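Local coordinates for chitosanase (Gynuella sunshinyii YC6258, PDB 6X2Q), which binds chitosan oligosaccharides and, as a member of glycosyl hydrolase family 46, probably hydrolyses chitosan, at residues A[33-37]-A[38-42]; A[68-71]-A[72-75]; A[107-110]-A[111-115]; A[193-197]-A[198-202]. All blocks are in the same frame, centred on the assembly; numbering follows the deposited sequence.

Contact 1. Residues A[33-37]-A[38-42]; sequences LDDGR and GITAG. With GCS (2-amino-2-deoxy-beta-D-glucopyranose), chain C; GCS (2-amino-2-deoxy-beta-D-glucopyranose), chain B.
Leu33 and Thr40 meet across the turn, and their side chains cross at about a right angle. Leu33 CD1 lies 4.1 Å from Thr40 OG1. A water ties this end together. It accepts from Thr40 OG1 at 2.7 Å and donates to Asp35 OD1 and Gly38 O. Thr40 OG1 is also bonded to Thr47 OG1.

The CG of Asp35 sits between its own backbone N and carbonyl carbon (chi1 60°). This folds OD1 back over the chain, where it accepts from Arg37 N at 3.0 Å, well above the carboxylate plane. OD2 points to the sugar side. Its salt bridge to Arg37 NH1 is long and doubtful, since the place of NH1 is uncertain. The Arg37 chain is extended from CG to NE. C3 of the chain C glucosamine lies over one face of its guanidinium, while Asp35 OD2 and O6 of the chain B sugar lie at its edge, in plane. NH1 also bonds Thr200 OG1. With an alanine at Asp35, Arg37 N and the water would probably lose an acceptor, and the turn would be less firmly held. The arrangement is an Asx turn that leads into strand 39-41 and lines the glucosamine-binding cleft.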
loop_
_atom_site.group_PDB
_atom_site.type_symbol
_atom_site.label_atom_id
_atom_site.label_comp_id
_atom_site.label_asym_id
_atom_site.label_seq_id
_atom_site.Cartn_x
_atom_site.Cartn_y
_atom_site.Cartn_z
ATOM N N LEU A 33 -8.958 -4.271 -12.301
ATOM C CA LEU A 33 -9.613 -4.894 -11.159
ATOM C C LEU A 33 -11.075 -4.501 -11.030
ATOM O O LEU A 33 -11.775 -5.038 -10.160
ATOM C CB LEU A 33 -8.865 -4.553 -9.864
ATOM C CG LEU A 33 -7.456 -5.133 -9.744
ATOM C CD1 LEU A 33 -6.865 -4.825 -8.389
ATOM C CD2 LEU A 33 -7.474 -6.634 -10.002
ATOM N N ASP A 34 -11.559 -3.598 -11.883
ATOM C CA ASP A 34 -12.951 -3.156 -11.831
ATOM C C ASP A 34 -13.246 -2.516 -10.482
ATOM O O ASP A 34 -14.262 -2.802 -9.846
ATOM C CB ASP A 34 -13.929 -4.307 -12.119
ATOM C CG ASP A 34 -14.567 -4.212 -13.507
ATOM O OD1 ASP A 34 -13.930 -3.650 -14.431
ATOM O OD2 ASP A 34 -15.706 -4.709 -13.679
ATOM N N ASP A 35 -12.339 -1.645 -10.042
ATOM C CA ASP A 35 -12.434 -0.975 -8.752
ATOM C C ASP A 35 -12.476 0.534 -8.919
ATOM O O ASP A 35 -12.282 1.262 -7.940
ATOM C CB ASP A 35 -11.263 -1.373 -7.840
ATOM C CG ASP A 35 -9.872 -1.007 -8.432
ATOM O OD1 ASP A 35 -9.782 -0.572 -9.613
ATOM O OD2 ASP A 35 -8.859 -1.152 -7.704
ATOM N N GLY A 36 -12.702 1.016 -10.135
ATOM C CA GLY A 36 -12.672 2.433 -10.428
ATOM C C GLY A 36 -11.291 3.029 -10.636
ATOM O O GLY A 36 -11.180 4.251 -10.812
ATOM N N ARG A 37 -10.230 2.228 -10.614
ATOM C CA ARG A 37 -8.880 2.775 -10.646
ATOM C C ARG A 37 -8.157 2.481 -11.955
ATOM O O ARG A 37 -7.000 2.883 -12.117
ATOM C CB ARG A 37 -8.083 2.248 -9.443
ATOM C CG ARG A 37 -8.687 2.682 -8.080
ATOM C CD ARG A 37 -7.704 2.505 -6.899
ATOM N NE ARG A 37 -8.280 2.954 -5.627
ATOM C CZ ARG A 37 -9.028 2.188 -4.826
ATOM N NH1 ARG A 37 -9.288 0.931 -5.169
ATOM N NH2 ARG A 37 -9.523 2.672 -3.687
ATOM N N GLY A 38 -8.816 1.810 -12.898
ATOM C CA GLY A 38 -8.190 1.503 -14.176
ATOM C C GLY A 38 -7.276 0.307 -14.063
ATOM O O GLY A 38 -7.666 -0.750 -13.546
ATOM N N ILE A 39 -6.051 0.468 -14.547
ATOM C CA ILE A 39 -5.024 -0.557 -14.429
ATOM C C ILE A 39 -4.287 -0.360 -13.111
ATOM O O ILE A 39 -3.855 0.758 -12.791
ATOM C CB ILE A 39 -4.048 -0.498 -15.616
ATOM C CG1 ILE A 39 -4.823 -0.523 -16.932
ATOM C CG2 ILE A 39 -3.032 -1.643 -15.532
ATOM C CD1 ILE A 39 -3.972 -0.777 -18.160
ATOM N N THR A 40 -4.145 -1.446 -12.353
ATOM C CA THR A 40 -3.365 -1.489 -11.124
ATOM C C THR A 40 -2.096 -2.279 -11.393
ATOM O O THR A 40 -2.170 -3.399 -11.904
ATOM C CB THR A 40 -4.164 -2.148 -9.989
ATOM O OG1 THR A 40 -5.249 -1.291 -9.618
ATOM C CG2 THR A 40 -3.273 -2.412 -8.761
ATOM N N ALA A 41 -0.939 -1.712 -11.040
ATOM C CA ALA A 41 0.325 -2.319 -11.445
ATOM C C ALA A 41 1.407 -2.129 -10.388
ATOM O O ALA A 41 1.379 -1.176 -9.598
ATOM C CB ALA A 41 0.821 -1.746 -12.787
ATOM N N GLY A 42 2.372 -3.052 -10.398
ATOM C CA GLY A 42 3.606 -2.883 -9.661
ATOM C C GLY A 42 3.558 -3.420 -8.249
ATOM O O GLY A 42 2.581 -4.014 -7.786
HETATM C C1 GCS C . -5.856 -1.761 -5.347
HETATM C C2 GCS C . -6.920 -1.179 -4.263
HETATM C C3 GCS C . -6.238 0.242 -3.941
HETATM C C4 GCS C . -4.679 0.306 -3.795
HETATM C C5 GCS C . -3.660 -0.592 -4.518
HETATM C C6 GCS C . -2.730 -0.816 -3.686
HETATM N N2 GCS C . -8.194 -1.092 -4.704
HETATM O O1 GCS C . -6.332 -3.036 -5.507
HETATM O O3 GCS C . -6.680 0.442 -2.582
HETATM O O5 GCS C . -4.524 -1.712 -4.974
HETATM O O6 GCS C . -2.026 -2.027 -4.010
HETATM C C1 GCS B . -4.076 2.928 -4.159
HETATM C C2 GCS B . -3.336 3.937 -5.014
HETATM C C3 GCS B . -3.205 5.223 -4.249
HETATM C C4 GCS B . -4.563 5.791 -3.868
HETATM C C5 GCS B . -5.374 4.594 -3.359
HETATM C C6 GCS B . -6.821 4.846 -3.037
HETATM N N2 GCS B . -2.083 3.488 -5.502
HETATM O O1 GCS B . -4.313 1.637 -4.717
HETATM O O3 GCS B . -2.559 6.096 -5.086
HETATM O O4 GCS B . -4.481 6.864 -3.405
HETATM O O5 GCS B . -5.334 3.476 -4.208
HETATM O O6 GCS B . -7.444 5.692 -3.944
HETATM O O HOH W 1 -7.398 -1.556 -11.235
#

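Contact 2. Residues A[68-71]-A[72-75]; sequences ILVP and FLPR
Phe72 packs against the turn just before it. Its CD2 lies 3.6 Å from Leu69 O, which approaches the ring at the edge, near its plane. Ile68 O is placed likewise, further along the same ring. CG stands opposite the carbonyl carbon and beside the backbone N (chi1 -60°), which brings the CD2 edge of the ring to Leu69 O. The same oxygen accepts from Phe72 N at 3.2 Å, so Leu69 O meets both the backbone and the ring of Phe72. A second bond of this span runs from Leu73 N to Val70 O, 3.0 Å long and nearly straight at 170°. In both, the donor lies above the carbonyl plane.

Pro71 sits on the outer side of the turn. Its O takes a hydrogen bond from a water, which in turn accepts from Arg75 N at 2.8 Å. The water thus bridges the two ends of this helical turn. Pro74 CD rests 3.6 Å from Pro71 O. Leu73 CD1 touches Val70 CG1 at 4.1 Å.

An alanine in place of Phe72 is likely to open a gap facing Leu90 and Leu93 and leave the Leu69 carbonyl without the ring edge beside it. The turn leads into helix 73-82. Leu69 and Leu73 pack on Ile57 of helix 52-63, and Leu69 and Phe72 on Leu93 of helix 93-100.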
loop_
_atom_site.group_PDB
_atom_site.type_symbol
_atom_site.label_atom_id
_atom_site.label_comp_id
_atom_site.label_asym_id
_atom_site.label_seq_id
_atom_site.Cartn_x
_atom_site.Cartn_y
_atom_site.Cartn_z
ATOM N N ILE A 68 9.356 1.333 -24.057
ATOM C CA ILE A 68 8.094 0.846 -24.595
ATOM C C ILE A 68 6.854 1.442 -23.928
ATOM O O ILE A 68 5.753 1.277 -24.454
ATOM C CB ILE A 68 8.108 -0.689 -24.482
ATOM C CG1 ILE A 68 8.237 -1.086 -23.005
ATOM C CG2 ILE A 68 9.261 -1.257 -25.312
ATOM C CD1 ILE A 68 8.365 -2.583 -22.751
ATOM N N LEU A 69 6.984 2.142 -22.796
ATOM C CA LEU A 69 5.824 2.717 -22.121
ATOM C C LEU A 69 5.569 4.170 -22.485
ATOM O O LEU A 69 4.522 4.715 -22.108
ATOM C CB LEU A 69 5.971 2.610 -20.594
ATOM C CG LEU A 69 6.063 1.206 -20.006
ATOM C CD1 LEU A 69 6.461 1.287 -18.548
ATOM C CD2 LEU A 69 4.742 0.491 -20.145
ATOM N N VAL A 70 6.492 4.807 -23.202
ATOM C CA VAL A 70 6.340 6.228 -23.520
ATOM C C VAL A 70 5.047 6.535 -24.272
ATOM O O VAL A 70 4.453 7.595 -24.025
ATOM C CB VAL A 70 7.588 6.742 -24.243
ATOM C CG1 VAL A 70 7.462 8.227 -24.529
ATOM C CG2 VAL A 70 8.824 6.472 -23.404
ATOM N N PRO A 71 4.571 5.706 -25.207
ATOM C CA PRO A 71 3.367 6.105 -25.960
ATOM C C PRO A 71 2.132 6.312 -25.085
ATOM O O PRO A 71 1.175 6.957 -25.527
ATOM C CB PRO A 71 3.170 4.942 -26.945
ATOM C CG PRO A 71 4.522 4.347 -27.096
ATOM C CD PRO A 71 5.121 4.440 -25.730
ATOM N N PHE A 72 2.122 5.804 -23.855
ATOM C CA PHE A 72 0.958 5.963 -22.996
ATOM C C PHE A 72 0.985 7.248 -22.184
ATOM O O PHE A 72 -0.018 7.574 -21.554
ATOM C CB PHE A 72 0.830 4.747 -22.084
ATOM C CG PHE A 72 0.665 3.450 -22.839
ATOM C CD1 PHE A 72 -0.577 3.078 -23.359
ATOM C CD2 PHE A 72 1.751 2.612 -23.055
ATOM C CE1 PHE A 72 -0.740 1.876 -24.068
ATOM C CE2 PHE A 72 1.603 1.405 -23.762
ATOM C CZ PHE A 72 0.350 1.038 -24.271
ATOM N N LEU A 73 2.081 8.007 -22.224
ATOM C CA LEU A 73 2.185 9.198 -21.384
ATOM C C LEU A 73 1.087 10.230 -21.630
ATOM O O LEU A 73 0.521 10.731 -20.641
ATOM C CB LEU A 73 3.575 9.817 -21.552
ATOM C CG LEU A 73 4.650 9.163 -20.691
ATOM C CD1 LEU A 73 6.006 9.785 -21.005
ATOM C CD2 LEU A 73 4.291 9.352 -19.229
ATOM N N PRO A 74 0.744 10.602 -22.868
ATOM C CA PRO A 74 -0.423 11.487 -23.055
ATOM C C PRO A 74 -1.701 10.961 -22.417
ATOM O O PRO A 74 -2.376 11.699 -21.690
ATOM C CB PRO A 74 -0.538 11.579 -24.586
ATOM C CG PRO A 74 0.851 11.366 -25.064
ATOM C CD PRO A 74 1.403 10.305 -24.153
ATOM N N ARG A 75 -2.045 9.697 -22.662
ATOM C CA ARG A 75 -3.288 9.148 -22.134
ATOM C C ARG A 75 -3.267 9.089 -20.608
ATOM O O ARG A 75 -4.206 9.550 -19.943
ATOM C CB ARG A 75 -3.530 7.761 -22.735
ATOM C CG ARG A 75 -4.944 7.226 -22.530
ATOM C CD ARG A 75 -5.993 8.340 -22.586
ATOM N NE ARG A 75 -7.317 7.816 -22.256
ATOM C CZ ARG A 75 -8.333 8.547 -21.806
ATOM N NH1 ARG A 75 -8.203 9.860 -21.629
ATOM N NH2 ARG A 75 -9.482 7.953 -21.534
HETATM O O HOH W 2 -0.746 8.227 -24.647
#

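Contact 3. Residues A[107-110]-A[111-115]; sequences RQVQ and DDVVD
Gln108 reaches along the helix to Asp112, one turn on. From CB the chain first runs anti to the backbone N (chi1 180°), then bends at chi2 (61°), which swings the amide round towards Asp112. CG comes within 4.2 Å of Asp112 OD2. CD is 3.9 Å from Asp112 OD1. At the tip, NE2 donates to Asp112 OD1 at 2.8 Å and also lies near Asp111 CB. The acceptor stays in the amide plane, but the donor meets the carboxylate from above its plane, as the two flat groups are inclined 44° to each other.

The backbone bonds under this pair are regular helical ones, such as Asp112 N to Gln108 O at 2.9 Å. On the next face Asp111 CG leans over Arg107 O, and Asp111 OD1 pairs with Arg43 NH1 in a salt bridge and bonds Tyr27 OH. Gln110 OE1 accepts from Arg43 N. Val113 CG2 packs at 3.3 Å on Val109 O.

The Gln108-Asp112 pair thus lies along helix 104-129, apart from its packed sides. Val109 and Val113 turn to helix 52-63, while Gln110, Val113 and Val114 rest on Phe46 of strand 46-47.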
loop_
_atom_site.group_PDB
_atom_site.type_symbol
_atom_site.label_atom_id
_atom_site.label_comp_id
_atom_site.label_asym_id
_atom_site.label_seq_id
_atom_site.Cartn_x
_atom_site.Cartn_y
_atom_site.Cartn_z
ATOM N N ARG A 107 12.354 -1.426 -11.992
ATOM C CA ARG A 107 12.026 -1.854 -10.636
ATOM C C ARG A 107 12.540 -0.855 -9.612
ATOM O O ARG A 107 11.849 -0.547 -8.632
ATOM C CB ARG A 107 12.596 -3.251 -10.380
ATOM C CG ARG A 107 12.103 -4.272 -11.420
ATOM C CD ARG A 107 12.148 -5.702 -10.910
ATOM N NE ARG A 107 13.514 -6.161 -10.660
ATOM C CZ ARG A 107 14.329 -6.650 -11.595
ATOM N NH1 ARG A 107 13.933 -6.748 -12.857
ATOM N NH2 ARG A 107 15.543 -7.044 -11.269
ATOM N N GLN A 108 13.728 -0.297 -9.852
ATOM C CA GLN A 108 14.287 0.696 -8.939
ATOM C C GLN A 108 13.414 1.944 -8.876
ATOM O O GLN A 108 13.187 2.493 -7.790
ATOM C CB GLN A 108 15.720 1.053 -9.361
ATOM C CG GLN A 108 16.407 2.096 -8.470
ATOM C CD GLN A 108 16.556 1.628 -7.021
ATOM O OE1 GLN A 108 17.175 0.603 -6.753
ATOM N NE2 GLN A 108 15.977 2.380 -6.088
ATOM N N VAL A 109 12.900 2.396 -10.028
ATOM C CA VAL A 109 11.978 3.532 -10.042
ATOM C C VAL A 109 10.743 3.225 -9.194
ATOM O O VAL A 109 10.255 4.078 -8.444
ATOM C CB VAL A 109 11.595 3.898 -11.495
ATOM C CG1 VAL A 109 10.480 4.953 -11.527
ATOM C CG2 VAL A 109 12.813 4.401 -12.271
ATOM N N GLN A 110 10.219 2.003 -9.304
ATOM C CA GLN A 110 9.101 1.602 -8.454
ATOM C C GLN A 110 9.476 1.684 -6.975
ATOM O O GLN A 110 8.663 2.117 -6.149
ATOM C CB GLN A 110 8.657 0.190 -8.814
ATOM C CG GLN A 110 8.009 0.072 -10.176
ATOM C CD GLN A 110 7.366 -1.291 -10.377
ATOM O OE1 GLN A 110 6.607 -1.762 -9.512
ATOM N NE2 GLN A 110 7.666 -1.936 -11.514
ATOM N N ASP A 111 10.714 1.291 -6.629
ATOM C CA ASP A 111 11.152 1.375 -5.233
ATOM C C ASP A 111 11.212 2.826 -4.786
ATOM O O ASP A 111 10.790 3.162 -3.672
ATOM C CB ASP A 111 12.531 0.723 -5.039
ATOM C CG ASP A 111 12.532 -0.780 -5.308
ATOM O OD1 ASP A 111 11.456 -1.411 -5.248
ATOM O OD2 ASP A 111 13.617 -1.342 -5.606
ATOM N N ASP A 112 11.749 3.699 -5.640
ATOM C CA ASP A 112 11.875 5.102 -5.269
ATOM C C ASP A 112 10.503 5.728 -5.064
ATOM O O ASP A 112 10.282 6.458 -4.093
ATOM C CB ASP A 112 12.660 5.876 -6.338
ATOM C CG ASP A 112 14.135 5.436 -6.451
ATOM O OD1 ASP A 112 14.650 4.743 -5.542
ATOM O OD2 ASP A 112 14.782 5.808 -7.466
ATOM N N VAL A 113 9.569 5.457 -5.972
ATOM C CA VAL A 113 8.228 6.014 -5.822
ATOM C C VAL A 113 7.562 5.486 -4.559
ATOM O O VAL A 113 6.976 6.259 -3.790
ATOM C CB VAL A 113 7.385 5.729 -7.072
ATOM C CG1 VAL A 113 5.969 6.159 -6.836
ATOM C CG2 VAL A 113 7.980 6.446 -8.269
ATOM N N VAL A 114 7.651 4.172 -4.320
ATOM C CA VAL A 114 7.130 3.619 -3.076
ATOM C C VAL A 114 7.703 4.366 -1.886
ATOM O O VAL A 114 6.966 4.806 -0.996
ATOM C CB VAL A 114 7.434 2.117 -2.973
ATOM C CG1 VAL A 114 7.089 1.621 -1.573
ATOM C CG2 VAL A 114 6.625 1.344 -3.999
ATOM N N ASP A 115 9.031 4.552 -1.875
ATOM C CA ASP A 115 9.659 5.264 -0.768
ATOM C C ASP A 115 9.143 6.695 -0.660
ATOM O O ASP A 115 8.843 7.172 0.445
ATOM C CB ASP A 115 11.183 5.264 -0.926
ATOM C CG ASP A 115 11.892 5.612 0.376
ATOM O OD1 ASP A 115 11.839 4.789 1.326
ATOM O OD2 ASP A 115 12.462 6.724 0.459
#

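Contact 4. Residues A[193-197]-A[198-202]; sequences RHPAN and LETED
Arg193 O and Glu201 OE2 are joined by one water, which donates to both at 2.8 Å. Arg193 closes helix 177-193, and Glu201 opens the next helix, so the water spans the loop. The extended Glu201 side chain puts its carboxylate there. Next to it, Pro195 CG lies 3.7 Å from Glu201 CA, and Pro195 CB lies 3.8 Å from Thr200 CG2. The proline thus fills the bend.

Asn197 contributes both of its oxygens. Its backbone O accepts from Thr200 N at 3.2 Å, with the donor above the carbonyl plane. Its CG runs roughly anti to the backbone N (chi1 160°), which carries the amide over the following turn. There OD1 takes a weak bond from Glu199 N, and ND2 packs 3.4 Å from Thr200 CB. The loop is also held by Asp154, which accepts from Ala196 N and Asn197 N.

Thr200 stands at the N-cap position, yet its hydroxyl does not cap the helix. It turns to Arg37 instead, and Thr200 touches a bound glucosamine. The backbone and Asn197 therefore hold the turn, while Thr200 lines the pocket itself and its hydroxyl probably helps to position the sugar-binding arginine.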
loop_
_atom_site.group_PDB
_atom_site.type_symbol
_atom_site.label_atom_id
_atom_site.label_comp_id
_atom_site.label_asym_id
_atom_site.label_seq_id
_atom_site.Cartn_x
_atom_site.Cartn_y
_atom_site.Cartn_z
ATOM N N ARG A 193 -14.795 -2.454 4.847
ATOM C CA ARG A 193 -16.121 -3.044 4.680
ATOM C C ARG A 193 -17.124 -2.035 4.144
ATOM O O ARG A 193 -18.063 -2.417 3.434
ATOM C CB ARG A 193 -16.639 -3.608 6.010
ATOM C CG ARG A 193 -16.023 -4.937 6.431
ATOM C CD ARG A 193 -17.080 -6.001 6.767
ATOM N NE ARG A 193 -16.454 -7.250 7.199
ATOM C CZ ARG A 193 -15.808 -8.094 6.390
ATOM N NH1 ARG A 193 -15.722 -7.840 5.088
ATOM N NH2 ARG A 193 -15.252 -9.202 6.882
ATOM N N HIS A 194 -16.965 -0.757 4.481
ATOM C CA HIS A 194 -17.962 0.266 4.164
ATOM C C HIS A 194 -17.295 1.531 3.671
ATOM O O HIS A 194 -17.390 2.590 4.301
ATOM C CB HIS A 194 -18.837 0.554 5.384
ATOM C CG HIS A 194 -19.641 -0.625 5.805
ATOM N ND1 HIS A 194 -19.497 -1.222 7.040
ATOM C CD2 HIS A 194 -20.553 -1.362 5.128
ATOM C CE1 HIS A 194 -20.311 -2.259 7.115
ATOM N NE2 HIS A 194 -20.962 -2.367 5.969
ATOM N N PRO A 195 -16.647 1.474 2.515
ATOM C CA PRO A 195 -15.953 2.666 2.019
ATOM C C PRO A 195 -16.932 3.713 1.508
ATOM O O PRO A 195 -18.002 3.398 0.983
ATOM C CB PRO A 195 -15.065 2.123 0.889
ATOM C CG PRO A 195 -15.661 0.806 0.502
ATOM C CD PRO A 195 -16.481 0.296 1.643
ATOM N N ALA A 196 -16.557 4.981 1.680
ATOM C CA ALA A 196 -17.329 6.057 1.063
ATOM C C ALA A 196 -17.280 5.989 -0.460
ATOM O O ALA A 196 -18.216 6.437 -1.130
ATOM C CB ALA A 196 -16.821 7.416 1.549
ATOM N N ASN A 197 -16.207 5.443 -1.032
ATOM C CA ASN A 197 -16.124 5.248 -2.484
ATOM C C ASN A 197 -16.675 3.861 -2.796
ATOM O O ASN A 197 -16.003 2.849 -2.598
ATOM C CB ASN A 197 -14.688 5.429 -2.974
ATOM C CG ASN A 197 -14.428 4.786 -4.334
ATOM O OD1 ASN A 197 -15.217 4.931 -5.273
ATOM N ND2 ASN A 197 -13.286 4.098 -4.450
ATOM N N LEU A 198 -17.906 3.818 -3.294
ATOM C CA LEU A 198 -18.587 2.554 -3.521
ATOM C C LEU A 198 -17.946 1.732 -4.628
ATOM O O LEU A 198 -18.095 0.505 -4.638
ATOM C CB LEU A 198 -20.076 2.816 -3.833
ATOM C CG LEU A 198 -20.921 3.346 -2.664
ATOM C CD1 LEU A 198 -22.415 3.368 -3.015
ATOM C CD2 LEU A 198 -20.686 2.527 -1.375
ATOM N N GLU A 199 -17.214 2.369 -5.542
ATOM C CA GLU A 199 -16.522 1.621 -6.593
ATOM C C GLU A 199 -15.463 0.665 -6.046
ATOM O O GLU A 199 -15.153 -0.347 -6.689
ATOM C CB GLU A 199 -15.871 2.590 -7.581
ATOM C CG GLU A 199 -16.846 3.574 -8.219
ATOM C CD GLU A 199 -16.382 4.039 -9.585
ATOM O OE1 GLU A 199 -15.929 3.181 -10.379
ATOM O OE2 GLU A 199 -16.489 5.255 -9.879
ATOM N N THR A 200 -14.865 0.963 -4.891
ATOM C CA THR A 200 -13.840 0.071 -4.350
ATOM C C THR A 200 -14.395 -0.907 -3.317
ATOM O O THR A 200 -13.610 -1.610 -2.656
ATOM C CB THR A 200 -12.694 0.875 -3.730
ATOM O OG1 THR A 200 -11.538 0.029 -3.639
ATOM C CG2 THR A 200 -13.085 1.368 -2.317
ATOM N N GLU A 201 -15.727 -0.987 -3.185
ATOM C CA GLU A 201 -16.319 -1.740 -2.079
ATOM C C GLU A 201 -16.017 -3.228 -2.183
ATOM O O GLU A 201 -15.568 -3.845 -1.213
ATOM C CB GLU A 201 -17.828 -1.524 -2.019
ATOM C CG GLU A 201 -18.467 -2.298 -0.853
ATOM C CD GLU A 201 -19.959 -2.120 -0.791
ATOM O OE1 GLU A 201 -20.442 -1.086 -1.305
ATOM O OE2 GLU A 201 -20.634 -3.014 -0.230
ATOM N N ASP A 202 -16.322 -3.835 -3.328
ATOM C CA ASP A 202 -16.035 -5.256 -3.509
ATOM C C ASP A 202 -14.552 -5.550 -3.314
ATOM O O ASP A 202 -14.184 -6.499 -2.613
ATOM C CB ASP A 202 -16.469 -5.714 -4.905
ATOM C CG ASP A 202 -17.975 -5.759 -5.078
ATOM O OD1 ASP A 202 -18.419 -5.686 -6.252
ATOM O OD2 ASP A 202 -18.704 -5.882 -4.057
HETATM O O HOH W 3 -19.551 -4.290 2.050
#

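In the fold
The four contacts follow one another along the chain, all within the family 46 range. Contact 1 belongs to the three-stranded antiparallel sheet and sits at the bound sugar. Contact 4 starts helix 201-205, with its centre about 14 Å from that of contact 1. The two touch through Arg37 and Thr200, so together they bring two distant parts of the sequence to the cleft. Contact 3, on helix 104-129, meets contact 1 at Gly42 and Gln110. Contact 2 lies further out, about 30 Å from contact 4 between centres, and touches none of the others. Helix 52-63 packs on contacts 1, 2 and 3 and so is a neighbour they share.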